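Side-chain contacts in conserved hypothetical protein (Streptococcus pneumoniae, PDB 2GK4), which probably serves coenzyme A biosynthesis as a flavoprotein-family domain related to phosphopantothenoylcysteine synthetase: residues 5-10 with 76-81; 143-148 with 155-160. All blocks are in the same frame, centred on the assembly; numbering follows the deposited sequence. Where two conformers were deposited one is given.

Interaction 1 (5-10 with 76-81)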
loop_
_atom_site.group_PDB
_atom_site.type_symbol
_atom_site.label_atom_id
_atom_site.label_comp_id
_atom_site.label_asym_id
_atom_site.label_seq_id
_atom_site.Cartn_x
_atom_site.Cartn_y
_atom_site.Cartn_z
ATOM N N LYS A 5 3.779 0.987 32.045
ATOM C CA LYS A 5 3.037 1.340 30.853
ATOM C C LYS A 5 3.786 0.731 29.679
ATOM O O LYS A 5 5.027 0.785 29.634
ATOM C CB LYS A 5 3.000 2.856 30.699
ATOM C CG LYS A 5 2.215 3.604 31.788
ATOM C CD LYS A 5 2.213 5.092 31.472
ATOM C CE LYS A 5 1.470 5.908 32.522
ATOM N NZ LYS A 5 1.505 7.363 32.164
ATOM N N ILE A 6 3.041 0.138 28.753
ATOM C CA ILE A 6 3.647 -0.600 27.645
ATOM C C ILE A 6 3.420 0.105 26.309
ATOM O O ILE A 6 2.292 0.404 25.946
ATOM C CB ILE A 6 3.065 -2.038 27.541
ATOM C CG1 ILE A 6 2.858 -2.676 28.932
ATOM C CG2 ILE A 6 3.927 -2.900 26.621
ATOM C CD1 ILE A 6 4.098 -3.062 29.650
ATOM N N LEU A 7 4.509 0.338 25.566
ATOM C CA LEU A 7 4.434 0.877 24.231
ATOM C C LEU A 7 4.590 -0.283 23.251
ATOM O O LEU A 7 5.481 -1.121 23.385
ATOM C CB LEU A 7 5.577 1.909 24.034
ATOM C CG LEU A 7 5.659 2.734 22.738
ATOM C CD1 LEU A 7 4.411 3.620 22.538
ATOM C CD2 LEU A 7 6.924 3.577 22.825
ATOM N N VAL A 8 3.682 -0.363 22.288
ATOM C CA VAL A 8 3.685 -1.457 21.340
ATOM C C VAL A 8 3.651 -0.879 19.951
ATOM O O VAL A 8 2.955 0.136 19.700
ATOM C CB VAL A 8 2.467 -2.444 21.564
ATOM C CG1 VAL A 8 2.485 -3.563 20.525
ATOM C CG2 VAL A 8 2.420 -3.013 23.017
ATOM N N THR A 9 4.406 -1.479 19.022
ATOM C CA THR A 9 4.236 -1.112 17.623
ATOM C C THR A 9 3.764 -2.318 16.825
ATOM O O THR A 9 4.121 -3.483 17.128
ATOM C CB THR A 9 5.531 -0.547 16.942
ATOM O OG1 THR A 9 6.478 -1.613 16.743
ATOM C CG2 THR A 9 6.202 0.583 17.801
ATOM N N SER A 10 2.935 -2.057 15.825
ATOM C CA SER A 10 2.552 -3.123 14.907
ATOM C C SER A 10 2.245 -2.605 13.507
ATOM O O SER A 10 2.050 -1.405 13.286
ATOM C CB SER A 10 1.305 -3.856 15.450
ATOM O OG SER A 10 0.146 -3.065 15.198
ATOM N N ILE A 76 9.573 10.025 14.870
ATOM C CA ILE A 76 9.023 11.092 15.689
ATOM C C ILE A 76 8.213 10.546 16.886
ATOM O O ILE A 76 8.344 11.030 18.016
ATOM C CB ILE A 76 8.179 12.022 14.803
ATOM C CG1 ILE A 76 9.111 12.752 13.827
ATOM C CG2 ILE A 76 7.283 12.971 15.638
ATOM C CD1 ILE A 76 8.331 13.367 12.652
ATOM N N GLU A 77 7.386 9.533 16.649
ATOM C CA GLU A 77 6.596 8.934 17.753
ATOM C C GLU A 77 7.464 8.312 18.825
ATOM O O GLU A 77 7.200 8.458 20.035
ATOM C CB GLU A 77 5.625 7.858 17.242
ATOM C CG GLU A 77 4.489 8.418 16.425
ATOM C CD GLU A 77 3.587 9.395 17.176
ATOM O OE1 GLU A 77 3.130 10.357 16.527
ATOM O OE2 GLU A 77 3.311 9.193 18.382
HETATM N N MSE A 78 8.511 7.614 18.399
HETATM C CA MSE A 78 9.391 6.923 19.365
HETATM C C MSE A 78 10.155 7.951 20.179
HETATM O O MSE A 78 10.295 7.834 21.402
HETATM C CB MSE A 78 10.410 6.053 18.635
HETATM C CG MSE A 78 9.835 4.835 17.947
HETATM SE SE MSE A 78 8.975 3.526 19.129
HETATM C CE MSE A 78 7.236 4.194 18.925
ATOM N N GLN A 79 10.683 8.956 19.487
ATOM C CA GLN A 79 11.457 9.987 20.176
ATOM C C GLN A 79 10.593 10.729 21.201
ATOM O O GLN A 79 11.064 11.072 22.300
ATOM C CB GLN A 79 12.036 10.911 19.108
ATOM C CG GLN A 79 12.307 12.283 19.473
ATOM C CD GLN A 79 12.728 13.032 18.236
ATOM O OE1 GLN A 79 11.886 13.579 17.493
ATOM N NE2 GLN A 79 14.028 12.986 17.947
ATOM N N GLU A 80 9.336 10.972 20.839
ATOM C CA GLU A 80 8.378 11.630 21.720
ATOM C C GLU A 80 7.896 10.752 22.879
ATOM O O GLU A 80 7.713 11.255 23.986
ATOM C CB GLU A 80 7.176 12.161 20.916
ATOM C CG GLU A 80 7.302 13.638 20.516
ATOM C CD GLU A 80 6.419 14.077 19.329
ATOM O OE1 GLU A 80 5.397 13.423 19.016
ATOM O OE2 GLU A 80 6.758 15.106 18.702
ATOM N N ARG A 81 7.680 9.454 22.634
ATOM C CA ARG A 81 7.028 8.575 23.639
ATOM C C ARG A 81 7.902 7.678 24.486
ATOM O O ARG A 81 7.508 7.313 25.596
ATOM C CB ARG A 81 5.939 7.717 23.000
ATOM C CG ARG A 81 4.836 8.554 22.390
ATOM C CD ARG A 81 3.732 7.682 21.865
ATOM N NE ARG A 81 2.958 8.421 20.873
ATOM C CZ ARG A 81 1.793 9.003 21.124
ATOM N NH1 ARG A 81 1.167 9.664 20.159
ATOM N NH2 ARG A 81 1.255 8.928 22.336
#
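In the parallel part of the mixed central sheet of the Rossmann-like fold, strand 5-9 offers L7 and T9 to M78 and R81 of helix 71-81, which covers one face of the sheet. The helix belongs to the beta-alpha-beta crossover from strand 63-67 to strand 87-90, and over residues 76-81 it runs antiparallel to strand 5-9 (172°), the two axes approaching to 11.2 Å. Alternation along the strand turns the CB atoms of L7 and T9 to the helix, while V8 faces the other way, against strand 45-50.

M78, a selenomethionine, enters with its methyl end. Its chain is bent at chi2 (-62°) and again at chi3, about the CG-SE bond, and this folds CE onto the strand. CE lies 4.0 Å from CD2 of L7. The same methyl is 3.9 Å from CG2 of T9, so it touches two side chains on one strand face. T9 divides its branches by chemistry: CG2 packs against the helix, whereas OG1 is hydrogen-bonded to the backbone N of M92.

R81 supplies only the aliphatic part of its chain, running across L7 at about a right angle, with CD 4.2 Å from CD1 of L7. Extended from CG to NE, the chain then carries its guanidinium away from the strand to E77, one helical turn back. The grip is side-on and falls on a single oxygen, with NE of R81 2.6 Å from OE2 of E77, nearly along the C-O axis. NH1 of R81 reaches the same OE2 at 2.8 Å, on its syn side but 19° out of the carboxylate plane.

Interaction 2 (143-148 with 155-160)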
loop_
_atom_site.group_PDB
_atom_site.type_symbol
_atom_site.label_atom_id
_atom_site.label_comp_id
_atom_site.label_asym_id
_atom_site.label_seq_id
_atom_site.Cartn_x
_atom_site.Cartn_y
_atom_site.Cartn_z
ATOM N N LYS A 143 18.111 5.145 11.249
ATOM C CA LYS A 143 18.084 4.208 12.364
ATOM C C LYS A 143 17.070 4.753 13.369
ATOM O O LYS A 143 16.903 5.974 13.498
ATOM C CB LYS A 143 19.477 3.989 12.995
ATOM C CG LYS A 143 20.215 5.240 13.451
ATOM C CD LYS A 143 21.496 4.870 14.221
ATOM C CE LYS A 143 21.266 4.889 15.742
ATOM N NZ LYS A 143 22.449 4.476 16.571
ATOM N N ILE A 144 16.343 3.846 14.013
ATOM C CA ILE A 144 15.326 4.211 14.993
ATOM C C ILE A 144 15.475 3.351 16.240
ATOM O O ILE A 144 15.719 3.859 17.327
ATOM C CB ILE A 144 13.866 4.076 14.429
ATOM C CG1 ILE A 144 13.633 5.052 13.284
ATOM C CG2 ILE A 144 12.822 4.355 15.522
ATOM C CD1 ILE A 144 12.271 4.854 12.520
ATOM N N ILE A 145 15.289 2.043 16.088
ATOM C CA ILE A 145 15.309 1.161 17.261
ATOM C C ILE A 145 16.627 1.237 18.026
ATOM O O ILE A 145 16.644 1.196 19.271
ATOM C CB ILE A 145 14.889 -0.245 16.871
ATOM C CG1 ILE A 145 13.483 -0.152 16.240
ATOM C CG2 ILE A 145 14.854 -1.221 18.082
ATOM C CD1 ILE A 145 12.399 0.493 17.187
ATOM N N SER A 146 17.734 1.408 17.307
ATOM C CA SER A 146 19.031 1.533 17.993
ATOM C C SER A 146 19.151 2.808 18.833
ATOM O O SER A 146 20.093 2.941 19.635
ATOM C CB SER A 146 20.182 1.411 16.997
ATOM O OG SER A 146 20.238 2.541 16.146
ATOM N N LEU A 147 18.205 3.749 18.670
ATOM C CA LEU A 147 18.146 4.967 19.495
ATOM C C LEU A 147 17.308 4.814 20.755
ATOM O O LEU A 147 17.364 5.661 21.647
ATOM C CB LEU A 147 17.575 6.152 18.699
ATOM C CG LEU A 147 18.397 6.521 17.461
ATOM C CD1 LEU A 147 17.774 7.686 16.734
ATOM C CD2 LEU A 147 19.808 6.860 17.908
ATOM N N VAL A 148 16.512 3.751 20.820
ATOM C CA VAL A 148 15.558 3.617 21.912
ATOM C C VAL A 148 16.217 3.698 23.280
ATOM O O VAL A 148 15.767 4.448 24.161
ATOM C CB VAL A 148 14.718 2.325 21.766
ATOM C CG1 VAL A 148 14.042 1.978 23.106
ATOM C CG2 VAL A 148 13.688 2.503 20.654
ATOM N N ILE A 155 14.324 1.599 29.734
ATOM C CA ILE A 155 13.186 0.903 29.119
ATOM C C ILE A 155 13.540 -0.564 28.807
ATOM O O ILE A 155 14.691 -0.887 28.489
ATOM C CB ILE A 155 12.656 1.655 27.863
ATOM C CG1 ILE A 155 11.198 1.249 27.570
ATOM C CG2 ILE A 155 13.602 1.456 26.651
ATOM C CD1 ILE A 155 10.582 1.988 26.393
ATOM N N HIS A 156 12.578 -1.472 28.955
ATOM C CA HIS A 156 12.795 -2.857 28.545
ATOM C C HIS A 156 12.440 -2.972 27.064
ATOM O O HIS A 156 11.282 -2.768 26.700
ATOM C CB HIS A 156 11.933 -3.778 29.401
ATOM C CG HIS A 156 12.302 -3.738 30.854
ATOM N ND1 HIS A 156 13.540 -4.132 31.308
ATOM C CD2 HIS A 156 11.622 -3.303 31.941
ATOM C CE1 HIS A 156 13.600 -3.964 32.618
ATOM N NE2 HIS A 156 12.447 -3.464 33.026
ATOM N N LEU A 157 13.448 -3.234 26.223
ATOM C CA LEU A 157 13.259 -3.238 24.773
ATOM C C LEU A 157 13.104 -4.654 24.241
ATOM O O LEU A 157 14.019 -5.480 24.350
ATOM C CB LEU A 157 14.425 -2.572 24.071
ATOM C CG LEU A 157 14.522 -2.634 22.553
ATOM C CD1 LEU A 157 13.221 -2.108 21.901
ATOM C CD2 LEU A 157 15.759 -1.777 22.133
ATOM N N ILE A 158 11.973 -4.901 23.608
ATOM C CA ILE A 158 11.704 -6.186 23.017
ATOM C C ILE A 158 11.504 -5.985 21.536
ATOM O O ILE A 158 10.659 -5.183 21.098
ATOM C CB ILE A 158 10.460 -6.875 23.645
ATOM C CG1 ILE A 158 10.728 -7.146 25.129
ATOM C CG2 ILE A 158 10.157 -8.159 22.859
ATOM C CD1 ILE A 158 9.499 -7.161 26.018
ATOM N N GLY A 159 12.322 -6.671 20.752
ATOM C CA GLY A 159 12.173 -6.594 19.288
ATOM C C GLY A 159 11.862 -7.945 18.677
ATOM O O GLY A 159 11.762 -8.960 19.396
ATOM N N PHE A 160 11.700 -7.935 17.350
ATOM C CA PHE A 160 11.423 -9.127 16.550
ATOM C C PHE A 160 12.422 -9.221 15.425
ATOM O O PHE A 160 13.021 -8.222 15.022
ATOM C CB PHE A 160 9.998 -9.045 15.958
ATOM C CG PHE A 160 8.924 -9.320 16.953
ATOM C CD1 PHE A 160 8.525 -8.347 17.855
ATOM C CD2 PHE A 160 8.314 -10.574 17.002
ATOM C CE1 PHE A 160 7.536 -8.622 18.815
ATOM C CE2 PHE A 160 7.310 -10.842 17.928
ATOM C CZ PHE A 160 6.941 -9.861 18.849
#
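V148 and I145 of helix 145-151 pack on I155, just before strand 156-163, and on L157 within it, in an alpha-beta unit of the Rossmann-like fold. The chain leaves the helix, turns, and enters the parallel part of the mixed central sheet beside strand 87-90, so the contact fastens the helix to the strand that follows it.

Everything that passes between the two segments is apolar. The closest touch is between methyls: CG1 of V148 stands 3.6 Å from CG2 of I155, the two side chains meeting at about a right angle. V148 reaches it because CG1 is anti to the backbone N (chi1 163°). The same CG1 also touches L157, whose CD2 is 4.2 Å away. Near the beginning of the helix, I145 presents its CG2 branch to L157 on a slanting approach, 4.2 Å from CD2 of L157. L157 thus meets both helix residues with one methyl, CD2. Further along the strand, G159 comes level with I145 but has no side chain to offer. L88 of strand 87-90 borders this apolar group, touching V148, I155 and L157.

The ring of H156, on the strand, faces away from the helix and stacks on that of Y230.

Hydrogen bonds involve main-chain atoms, which pair with each other or with side chains beyond the two segments. Two bonds link residues three apart: N of L147 to O of I144 at 2.8 Å, then N of V148 to O of I145 at 3.0 Å. Around the strand, N of L157 is bonded to OD1 of D185, and O of I155 accepts from NZ of K149.

Both contacts lie largely in the core and press a helix onto the same mixed central sheet: interaction 1 on strand 5-9, interaction 2 at strand 156-163, with strand 87-90 between them. The contacts touch, CG of M78 lying 3.9 Å from CG2 of I144, just ahead of helix 145-151; M78 also touches W151 at that helix's end, and V82, just beyond helix 71-81, touches both L7 and I155. Their chemistry differs. Interaction 2 is built from branched aliphatic methyls alone, whereas interaction 1 uses a flexible selenomethionine end and the stem of a partly exposed arginine whose charge is paired along its own helix. Helix 71-81 belongs to a crossover; helix 145-151 packs on the strand it directly precedes.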